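Local structure of Cag-Z (Helicobacter pylori, 1S2X) at residues N24-L27 / M28-A31; E33-D36 / K37-N41; Y77-L80 / N81-L85. The protein is of unknown function but is encoded in the cag pathogenicity island, which specifies a type IV secretion system, and may therefore take part in that system. The protein carries 1 engineered substitution. One frame throughout, in Å; residues are numbered along the deposited sequence.

Contact 1: N24-L27 / M28-A31; sequences NSSL and MRNA
Ser-26 and Arg-29 close a type I beta turn at the surface, the first of two turns in the link between helix 14-23 and helix 31-43. Arg-29 N reaches Ser-26 O at 3.1 Å on a nearly straight N-H line (164°). One residue earlier, Met-28 N reaches Ser-25 O at 3.3 Å, more bent (138°). A type II turn from Met-28 to Ala-31 follows at once, held by Ala-31 N on Met-28 O at 3.0 Å. One water ties the two turns together, donating to Leu-27 O at 2.7 Å and to Arg-29 O at 2.8 Å.

Side-chain packing is lighter. The aliphatic part of Arg-29 lies back along the first turn: its CG is 3.5 Å from Ser-25 O, and its CD is 3.9 Å from Ser-26 OG. Ser-26 OG meets that CD because it is anti to the backbone N (chi1 -179°). Met-28, a selenomethionine, bends at chi2 and chi3, which turns its selenium inward, toward helices 74-101 and 105-135.

That selenomethionine packs on Tyr-76 and Tyr-79 of helix 74-101 and on Arg-129 and Ile-130 of helix 105-135, while Asn-24 rests on Asn-82; the link thus packs on helix 74-101, and at Met-28 on helix 105-135 as well.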
ATOM      1  N   ASN A  24       1.875  13.574  -2.546  1.00 58.80           N
ATOM      2  CA  ASN A  24       1.111  12.489  -3.125  1.00 53.39           C
ATOM      3  C   ASN A  24      -0.155  12.175  -2.340  1.00 47.43           C
ATOM      4  O   ASN A  24      -0.786  11.138  -2.549  1.00 53.63           O
ATOM      5  CB  ASN A  24       1.967  11.214  -3.173  1.00 53.60           C
ATOM      6  CG  ASN A  24       2.835  11.092  -4.404  1.00 60.17           C
ATOM      7  OD1 ASN A  24       2.350  10.881  -5.516  1.00 60.63           O
ATOM      8  ND2 ASN A  24       4.149  11.203  -4.218  1.00 62.75           N
ATOM      9  N   SER A  25      -0.526  13.040  -1.405  1.00 47.47           N
ATOM     10  CA  SER A  25      -1.594  12.690  -0.475  1.00 48.84           C
ATOM     11  C   SER A  25      -2.974  12.803  -1.099  1.00 51.31           C
ATOM     12  O   SER A  25      -3.965  12.454  -0.442  1.00 39.11           O
ATOM     13  CB  SER A  25      -1.524  13.578   0.774  1.00 49.15           C
ATOM     14  OG  SER A  25      -2.190  14.807   0.567  1.00 55.96           O
ATOM     15  N   SER A  26      -3.081  13.274  -2.341  1.00 42.68           N
ATOM     16  CA  SER A  26      -4.433  13.527  -2.829  1.00 49.27           C
ATOM     17  C   SER A  26      -5.189  12.234  -3.107  1.00 43.98           C
ATOM     18  O   SER A  26      -6.386  12.162  -2.832  1.00 48.28           O
ATOM     19  CB  SER A  26      -4.458  14.378  -4.109  1.00 55.59           C
ATOM     20  OG  SER A  26      -5.821  14.592  -4.482  1.00 54.00           O
ATOM     21  N   LEU A  27      -4.507  11.229  -3.662  1.00 42.68           N
ATOM     22  CA  LEU A  27      -5.280  10.018  -3.962  1.00 43.01           C
ATOM     23  C   LEU A  27      -5.840   9.383  -2.693  1.00 47.70           C
ATOM     24  O   LEU A  27      -6.827   8.649  -2.757  1.00 58.36           O
ATOM     25  CB  LEU A  27      -4.426   9.039  -4.756  1.00 40.23           C
ATOM     26  CG  LEU A  27      -4.545   9.162  -6.280  1.00 48.16           C
ATOM     27  CD1 LEU A  27      -3.652   8.141  -6.968  1.00 43.91           C
ATOM     28  CD2 LEU A  27      -5.991   9.002  -6.739  1.00 37.76           C
HETATM   29  N   MSE A  28      -5.231   9.661  -1.548  1.00 40.24           N
HETATM   30  CA  MSE A  28      -5.556   9.038  -0.282  1.00 39.67           C
HETATM   31  C   MSE A  28      -6.523   9.865   0.547  1.00 47.78           C
HETATM   32  O   MSE A  28      -6.934   9.449   1.630  1.00 39.98           O
HETATM   33  CB  MSE A  28      -4.267   8.817   0.537  1.00 35.39           C
HETATM   34  CG  MSE A  28      -3.350   7.829  -0.180  1.00 43.78           C
HETATM   35 SE   MSE A  28      -4.257   6.311  -0.570  1.00 44.62          SE
HETATM   36  CE  MSE A  28      -4.386   5.620   1.088  1.00 40.86           C
ATOM     37  N   ARG A  29      -6.875  11.041   0.029  1.00 50.28           N
ATOM     38  CA  ARG A  29      -7.733  11.929   0.807  1.00 50.72           C
ATOM     39  C   ARG A  29      -9.034  11.242   1.210  1.00 42.73           C
ATOM     40  O   ARG A  29      -9.779  10.797   0.342  1.00 42.08           O
ATOM     41  CB  ARG A  29      -8.036  13.207   0.016  1.00 65.83           C
ATOM     42  CG  ARG A  29      -6.903  14.231   0.093  1.00 75.94           C
ATOM     43  CD  ARG A  29      -7.143  15.390  -0.866  1.00 85.75           C
ATOM     44  NE  ARG A  29      -6.729  16.657  -0.264  1.00 91.69           N
ATOM     45  CZ  ARG A  29      -7.449  17.776  -0.290  1.00 95.89           C
ATOM     46  NH1 ARG A  29      -7.004  18.888   0.286  1.00108.35           N
ATOM     47  NH2 ARG A  29      -8.615  17.775  -0.913  1.00 86.20           N
ATOM     48  N   ASN A  30      -9.262  11.163   2.512  1.00 35.66           N
ATOM     49  CA  ASN A  30     -10.492  10.667   3.099  1.00 41.34           C
ATOM     50  C   ASN A  30     -10.681   9.161   2.935  1.00 39.23           C
ATOM     51  O   ASN A  30     -11.795   8.667   3.125  1.00 40.82           O
ATOM     52  CB  ASN A  30     -11.692  11.402   2.475  1.00 56.45           C
ATOM     53  CG  ASN A  30     -12.018  12.654   3.272  1.00 62.03           C
ATOM     54  OD1 ASN A  30     -13.173  12.884   3.632  1.00 60.23           O
ATOM     55  ND2 ASN A  30     -11.002  13.463   3.558  1.00 60.15           N
ATOM     56  N   ALA A  31      -9.624   8.439   2.594  1.00 42.64           N
ATOM     57  CA  ALA A  31      -9.727   7.000   2.361  1.00 37.10           C
ATOM     58  C   ALA A  31     -10.352   6.258   3.535  1.00 35.51           C
ATOM     59  O   ALA A  31     -11.217   5.397   3.362  1.00 29.81           O
ATOM     60  CB  ALA A  31      -8.355   6.424   2.079  1.00 28.89           C
TER
HETATM   61  O   HOH W   1      -8.986   8.605  -1.128  1.00 36.06           O

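Contact 2: E33-D36 / K37-N41; sequences EVRD and KFIQN
Arg-35 and Ile-39 meet one helical turn apart, the arginine folding its guanidinium over the isoleucine. From CB, the Arg-35 chain sets out with CG anti to the backbone N (chi1 173°) and then turns sharply at chi2 (-99°), which swings the rest of it along the helix toward Ile-39. Arg-35 CG only grazes Ile-39 CG1 at 4.2 Å, and CD comes slightly closer. Arg-35 NE lies 3.6 Å from Ile-39 CG1, and Arg-35 CZ sits 3.5 Å from the same methylene, which is placed over the centre of one guanidinium face. At the tip the two terminal nitrogens divide their work. Arg-35 NH1 forms a salt bridge with Asp-36 OD2 at 2.9 Å; the carboxylate oxygen lies at the guanidinium edge, nearly in its plane, and the N-H line is fairly straight at 154°. NH2 hydrogen-bonds Ser-136 O and has a long, weak ion pair with Glu-141, and NE too is hydrogen-bonded, outside the two segments. The group is therefore held by polar partners at all three nitrogens while an apolar methylene covers a face, which restricts its rotation.

Beneath these side chains run regular helical bonds. Ile-39 N donates to Arg-35 O at 2.8 Å, and Gln-40 N to Asp-36 O at 3.0 Å. Asn-41 N donates to Lys-37 O and more weakly to Phe-38 O; residues 39-41 enter a wider, pi-type turn.

Gln-40 NE2 is hydrogen-bonded to Tyr-142 OH, and Ile-39 also touches Tyr-142. Arg-35 packs on Tyr-137 and Pro-139, so one side of helix 31-43 meets the loop after helix 105-135, while Phe-38 packs on Leu-62 and Met-66 of helix 52-68.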
ATOM      1  N   GLU A  33     -12.407   7.475   5.891  1.00 26.52           N
ATOM      2  CA  GLU A  33     -13.804   7.839   6.087  1.00 26.87           C
ATOM      3  C   GLU A  33     -14.696   7.246   5.009  1.00 33.27           C
ATOM      4  O   GLU A  33     -15.857   6.910   5.259  1.00 26.49           O
ATOM      5  CB  GLU A  33     -13.966   9.370   6.083  1.00 30.33           C
ATOM      6  CG  GLU A  33     -13.268  10.019   7.280  1.00 43.13           C
ATOM      7  CD  GLU A  33     -11.898  10.590   6.977  1.00 47.09           C
ATOM      8  OE1 GLU A  33     -11.530  11.630   7.574  1.00 36.06           O
ATOM      9  OE2 GLU A  33     -11.148  10.033   6.143  1.00 43.85           O
ATOM     10  N   VAL A  34     -14.125   7.142   3.809  1.00 30.08           N
ATOM     11  CA  VAL A  34     -14.872   6.538   2.701  1.00 31.78           C
ATOM     12  C   VAL A  34     -15.131   5.058   2.975  1.00 21.48           C
ATOM     13  O   VAL A  34     -16.252   4.567   2.793  1.00 24.28           O
ATOM     14  CB  VAL A  34     -14.118   6.683   1.368  1.00 34.45           C
ATOM     15  CG1 VAL A  34     -14.529   5.602   0.379  1.00 35.73           C
ATOM     16  CG2 VAL A  34     -14.365   8.060   0.775  1.00 41.80           C
ATOM     17  N   ARG A  35     -14.073   4.388   3.434  1.00 22.67           N
ATOM     18  CA  ARG A  35     -14.205   2.959   3.757  1.00 24.96           C
ATOM     19  C   ARG A  35     -15.238   2.758   4.859  1.00 23.05           C
ATOM     20  O   ARG A  35     -16.127   1.911   4.753  1.00 25.82           O
ATOM     21  CB  ARG A  35     -12.871   2.362   4.192  1.00 21.75           C
ATOM     22  CG  ARG A  35     -12.942   0.926   4.697  1.00 23.89           C
ATOM     23  CD  ARG A  35     -12.963   0.800   6.207  1.00 25.99           C
ATOM     24  NE  ARG A  35     -13.125  -0.589   6.647  1.00 25.20           N
ATOM     25  CZ  ARG A  35     -13.761  -0.989   7.730  1.00 30.26           C
ATOM     26  NH1 ARG A  35     -14.333  -0.109   8.544  1.00 29.11           N
ATOM     27  NH2 ARG A  35     -13.836  -2.280   8.027  1.00 25.32           N
ATOM     28  N   ASP A  36     -15.058   3.553   5.913  1.00 22.78           N
ATOM     29  CA  ASP A  36     -15.904   3.418   7.092  1.00 22.39           C
ATOM     30  C   ASP A  36     -17.366   3.601   6.716  1.00 25.00           C
ATOM     31  O   ASP A  36     -18.257   2.860   7.088  1.00 21.10           O
ATOM     32  CB  ASP A  36     -15.483   4.423   8.174  1.00 30.20           C
ATOM     33  CG  ASP A  36     -14.256   3.937   8.923  1.00 40.36           C
ATOM     34  OD1 ASP A  36     -13.625   4.719   9.662  1.00 26.12           O
ATOM     35  OD2 ASP A  36     -13.917   2.742   8.768  1.00 34.93           O
ATOM     36  N   LYS A  37     -17.639   4.636   5.937  1.00 24.77           N
ATOM     37  CA  LYS A  37     -19.010   4.944   5.557  1.00 26.01           C
ATOM     38  C   LYS A  37     -19.574   3.904   4.614  1.00 21.42           C
ATOM     39  O   LYS A  37     -20.734   3.509   4.734  1.00 24.68           O
ATOM     40  CB  LYS A  37     -19.033   6.337   4.905  1.00 30.49           C
ATOM     41  CG  LYS A  37     -20.177   7.204   5.425  1.00 51.56           C
ATOM     42  CD  LYS A  37     -20.560   8.249   4.387  1.00 63.21           C
ATOM     43  CE  LYS A  37     -21.401   7.632   3.281  1.00 69.67           C
ATOM     44  NZ  LYS A  37     -22.499   8.544   2.850  1.00 60.84           N
ATOM     45  N   PHE A  38     -18.743   3.443   3.665  1.00 26.88           N
ATOM     46  CA  PHE A  38     -19.253   2.402   2.758  1.00 23.39           C
ATOM     47  C   PHE A  38     -19.594   1.167   3.571  1.00 22.95           C
ATOM     48  O   PHE A  38     -20.640   0.555   3.404  1.00 27.63           O
ATOM     49  CB  PHE A  38     -18.246   2.085   1.650  1.00 29.75           C
ATOM     50  CG  PHE A  38     -18.710   0.969   0.713  1.00 30.55           C
ATOM     51  CD1 PHE A  38     -18.181  -0.307   0.826  1.00 32.06           C
ATOM     52  CD2 PHE A  38     -19.665   1.218  -0.255  1.00 21.27           C
ATOM     53  CE1 PHE A  38     -18.595  -1.342  -0.003  1.00 27.34           C
ATOM     54  CE2 PHE A  38     -20.112   0.186  -1.071  1.00 27.00           C
ATOM     55  CZ  PHE A  38     -19.600  -1.088  -0.927  1.00 29.67           C
ATOM     56  N   ILE A  39     -18.681   0.784   4.467  1.00 19.77           N
ATOM     57  CA  ILE A  39     -18.910  -0.429   5.253  1.00 18.02           C
ATOM     58  C   ILE A  39     -20.204  -0.343   6.039  1.00 26.81           C
ATOM     59  O   ILE A  39     -21.091  -1.204   6.009  1.00 31.44           O
ATOM     60  CB  ILE A  39     -17.741  -0.635   6.232  1.00 24.67           C
ATOM     61  CG1 ILE A  39     -16.463  -1.108   5.531  1.00 25.86           C
ATOM     62  CG2 ILE A  39     -18.173  -1.559   7.354  1.00 31.22           C
ATOM     63  CD1 ILE A  39     -16.761  -2.183   4.513  1.00 17.17           C
ATOM     64  N   GLN A  40     -20.328   0.768   6.765  1.00 21.90           N
ATOM     65  CA  GLN A  40     -21.549   0.999   7.533  1.00 27.22           C
ATOM     66  C   GLN A  40     -22.803   0.980   6.688  1.00 25.21           C
ATOM     67  O   GLN A  40     -23.862   0.540   7.132  1.00 33.42           O
ATOM     68  CB  GLN A  40     -21.428   2.355   8.270  1.00 27.84           C
ATOM     69  CG  GLN A  40     -20.493   2.209   9.473  1.00 29.78           C
ATOM     70  CD  GLN A  40     -20.911   1.096  10.416  1.00 41.53           C
ATOM     71  OE1 GLN A  40     -22.054   1.035  10.885  1.00 54.42           O
ATOM     72  NE2 GLN A  40     -19.990   0.186  10.728  1.00 44.15           N
ATOM     73  N   ASN A  41     -22.766   1.449   5.451  1.00 26.53           N
ATOM     74  CA  ASN A  41     -24.007   1.478   4.687  1.00 33.44           C
ATOM     75  C   ASN A  41     -24.229   0.224   3.871  1.00 34.82           C
ATOM     76  O   ASN A  41     -25.360  -0.013   3.428  1.00 41.34           O
ATOM     77  CB  ASN A  41     -24.022   2.708   3.767  1.00 41.76           C
ATOM     78  CG  ASN A  41     -24.359   3.988   4.512  1.00 39.36           C
ATOM     79  OD1 ASN A  41     -24.128   5.099   4.033  1.00 45.58           O
ATOM     80  ND2 ASN A  41     -24.910   3.843   5.714  1.00 45.16           N
TER

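Contact 3: Y77-L80 / N81-L85; sequences YNYL and NNLVL
Tyr-79 and Leu-83, one turn apart on helix 74-101, make the close side-chain contact on its buried side. Leu-83 CD1 approaches the phenol end obliquely, 3.6 Å from Tyr-79 OH and 4.1 Å from Tyr-79 CZ. Both side chains leave the backbone with CG anti to N (chi1 166° for Tyr-79 and 178° for Leu-83), which sends them in similar directions and lets the methyl come beside the end of the ring. The hydroxyl is also hydrogen-bonded to Glu-126 of helix 105-135, so the phenol is held at its tip by Glu-126 and touched at the same end by Leu-83 CD1. Leu-80 and Val-84 extend the same buried side: Val-84 CG2 lies against Leu-80 O at 3.1 Å, and Val-84 N donates to that oxygen at 2.8 Å.

The side carrying Asn-78 and Asn-81 is looser and more polar, and both are exposed. Here the turn is held mainly by its backbone: Asn-82 N donates to Asn-78 O at 2.8 Å on an almost straight line (173°), and Asn-81 N to Tyr-77 O at 3.1 Å. Asn-82 is intermediate, partly covered by the loop before helix 31-43. Its amide sits close over this turn, with Asn-82 CG 3.0 Å from Asn-78 O, but its side-chain atoms form no hydrogen bond with that carbonyl.

Tyr-77 lies between the two sides, making a cation-pi contact with Lys-167. Leu-80 packs on Leu-168 and Ile-171 of helix 161-183 and on Ile-130 of helix 105-135, and Leu-83 on Phe-122 and on Ile-20 and Leu-21 of helix 14-23. An apolar side turned inward, with Asn-78 and Asn-81 turned outward, makes this an amphipathic helix of an all-alpha bundle.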
ATOM      1  N   TYR A  77      -3.473   1.667  -6.085  1.00 40.71           N
ATOM      2  CA  TYR A  77      -2.427   1.053  -6.889  1.00 47.23           C
ATOM      3  C   TYR A  77      -1.525   2.158  -7.443  1.00 47.09           C
ATOM      4  O   TYR A  77      -0.300   2.064  -7.376  1.00 43.13           O
ATOM      5  CB  TYR A  77      -2.974   0.193  -8.040  1.00 42.06           C
ATOM      6  CG  TYR A  77      -1.874  -0.463  -8.855  1.00 46.49           C
ATOM      7  CD1 TYR A  77      -1.142  -1.513  -8.326  1.00 47.08           C
ATOM      8  CD2 TYR A  77      -1.538  -0.047 -10.139  1.00 49.23           C
ATOM      9  CE1 TYR A  77      -0.132  -2.134  -9.033  1.00 56.98           C
ATOM     10  CE2 TYR A  77      -0.525  -0.657 -10.860  1.00 57.78           C
ATOM     11  CZ  TYR A  77       0.179  -1.705 -10.306  1.00 63.47           C
ATOM     12  OH  TYR A  77       1.192  -2.341 -10.993  1.00 62.97           O
ATOM     13  N   ASN A  78      -2.179   3.187  -7.971  1.00 49.00           N
ATOM     14  CA  ASN A  78      -1.482   4.318  -8.578  1.00 52.58           C
ATOM     15  C   ASN A  78      -0.817   5.179  -7.500  1.00 56.60           C
ATOM     16  O   ASN A  78       0.313   5.638  -7.693  1.00 49.64           O
ATOM     17  CB  ASN A  78      -2.410   5.165  -9.434  1.00 48.32           C
ATOM     18  CG  ASN A  78      -3.138   4.439 -10.548  1.00 57.61           C
ATOM     19  OD1 ASN A  78      -2.750   3.388 -11.071  1.00 51.73           O
ATOM     20  ND2 ASN A  78      -4.264   5.023 -10.951  1.00 57.96           N
ATOM     21  N   TYR A  79      -1.509   5.379  -6.382  1.00 49.55           N
ATOM     22  CA  TYR A  79      -0.921   6.126  -5.274  1.00 37.97           C
ATOM     23  C   TYR A  79       0.430   5.509  -4.904  1.00 38.25           C
ATOM     24  O   TYR A  79       1.450   6.195  -4.848  1.00 46.19           O
ATOM     25  CB  TYR A  79      -1.836   6.177  -4.043  1.00 38.82           C
ATOM     26  CG  TYR A  79      -1.088   6.636  -2.807  1.00 41.98           C
ATOM     27  CD1 TYR A  79      -0.744   7.974  -2.628  1.00 39.53           C
ATOM     28  CD2 TYR A  79      -0.714   5.736  -1.820  1.00 36.15           C
ATOM     29  CE1 TYR A  79      -0.058   8.387  -1.500  1.00 30.39           C
ATOM     30  CE2 TYR A  79      -0.025   6.142  -0.692  1.00 39.50           C
ATOM     31  CZ  TYR A  79       0.303   7.476  -0.535  1.00 39.16           C
ATOM     32  OH  TYR A  79       0.987   7.878   0.596  1.00 36.18           O
ATOM     33  N   LEU A  80       0.451   4.199  -4.667  1.00 37.57           N
ATOM     34  CA  LEU A  80       1.699   3.540  -4.307  1.00 36.68           C
ATOM     35  C   LEU A  80       2.760   3.630  -5.395  1.00 43.10           C
ATOM     36  O   LEU A  80       3.927   3.861  -5.056  1.00 35.87           O
ATOM     37  CB  LEU A  80       1.443   2.069  -3.964  1.00 27.44           C
ATOM     38  CG  LEU A  80       0.694   1.917  -2.632  1.00 27.78           C
ATOM     39  CD1 LEU A  80       0.259   0.478  -2.433  1.00 28.86           C
ATOM     40  CD2 LEU A  80       1.584   2.432  -1.504  1.00 28.14           C
ATOM     41  N   ASN A  81       2.367   3.447  -6.653  1.00 38.88           N
ATOM     42  CA  ASN A  81       3.350   3.564  -7.735  1.00 46.69           C
ATOM     43  C   ASN A  81       3.960   4.961  -7.751  1.00 39.99           C
ATOM     44  O   ASN A  81       5.174   5.132  -7.839  1.00 48.18           O
ATOM     45  CB  ASN A  81       2.714   3.231  -9.089  1.00 51.15           C
ATOM     46  CG  ASN A  81       3.733   3.088 -10.198  1.00 58.33           C
ATOM     47  OD1 ASN A  81       4.109   1.972 -10.582  1.00 69.19           O
ATOM     48  ND2 ASN A  81       4.198   4.214 -10.738  1.00 64.96           N
ATOM     49  N   ASN A  82       3.127   5.994  -7.676  1.00 40.93           N
ATOM     50  CA  ASN A  82       3.588   7.373  -7.657  1.00 35.86           C
ATOM     51  C   ASN A  82       4.553   7.631  -6.503  1.00 52.11           C
ATOM     52  O   ASN A  82       5.613   8.222  -6.671  1.00 44.63           O
ATOM     53  CB  ASN A  82       2.410   8.333  -7.520  1.00 34.09           C
ATOM     54  CG  ASN A  82       1.477   8.239  -8.715  1.00 42.55           C
ATOM     55  OD1 ASN A  82       1.768   7.500  -9.658  1.00 44.33           O
ATOM     56  ND2 ASN A  82       0.375   8.981  -8.656  1.00 52.02           N
ATOM     57  N   LEU A  83       4.155   7.184  -5.314  1.00 51.24           N
ATOM     58  CA  LEU A  83       4.965   7.319  -4.118  1.00 36.30           C
ATOM     59  C   LEU A  83       6.308   6.624  -4.249  1.00 31.51           C
ATOM     60  O   LEU A  83       7.359   7.173  -3.932  1.00 52.55           O
ATOM     61  CB  LEU A  83       4.226   6.712  -2.905  1.00 34.51           C
ATOM     62  CG  LEU A  83       5.053   6.767  -1.612  1.00 35.02           C
ATOM     63  CD1 LEU A  83       4.400   7.720  -0.626  1.00 42.81           C
ATOM     64  CD2 LEU A  83       5.224   5.381  -1.018  1.00 29.53           C
ATOM     65  N   VAL A  84       6.269   5.374  -4.706  1.00 30.28           N
ATOM     66  CA  VAL A  84       7.490   4.593  -4.862  1.00 34.41           C
ATOM     67  C   VAL A  84       8.445   5.255  -5.853  1.00 48.24           C
ATOM     68  O   VAL A  84       9.650   5.305  -5.590  1.00 39.43           O
ATOM     69  CB  VAL A  84       7.188   3.157  -5.313  1.00 38.07           C
ATOM     70  CG1 VAL A  84       8.453   2.421  -5.749  1.00 37.73           C
ATOM     71  CG2 VAL A  84       6.492   2.417  -4.176  1.00 31.36           C
ATOM     72  N   LEU A  85       7.881   5.737  -6.956  1.00 46.30           N
ATOM     73  CA  LEU A  85       8.666   6.384  -7.996  1.00 44.49           C
ATOM     74  C   LEU A  85       9.332   7.643  -7.446  1.00 48.18           C
ATOM     75  O   LEU A  85      10.541   7.832  -7.596  1.00 41.82           O
ATOM     76  CB  LEU A  85       7.786   6.692  -9.204  1.00 40.19           C
ATOM     77  CG  LEU A  85       8.496   7.269 -10.433  1.00 45.05           C
ATOM     78  CD1 LEU A  85       9.518   6.289 -10.987  1.00 42.19           C
ATOM     79  CD2 LEU A  85       7.482   7.654 -11.495  1.00 53.02           C
TER

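Overall arrangement
The three contacts follow one another along a single chain with no strand. Contact 1 occupies the link between helix 14-23 and helix 31-43, contact 2 lies on the helix that this link leads into, and contact 3 comes later, on helix 74-101. The centres of contacts 1 and 3 are about 12 Å apart and the two touch, the link lying against Tyr-79 through Leu-27 and the carbonyl of Asn-24. Contact 2 adjoins contact 1 only in sequence, its centre about 16 Å away, and its nearest atoms are about 13 Å from contact 3. The link thus rests on the long-helix bundle, while helix 31-43 leads outward from it.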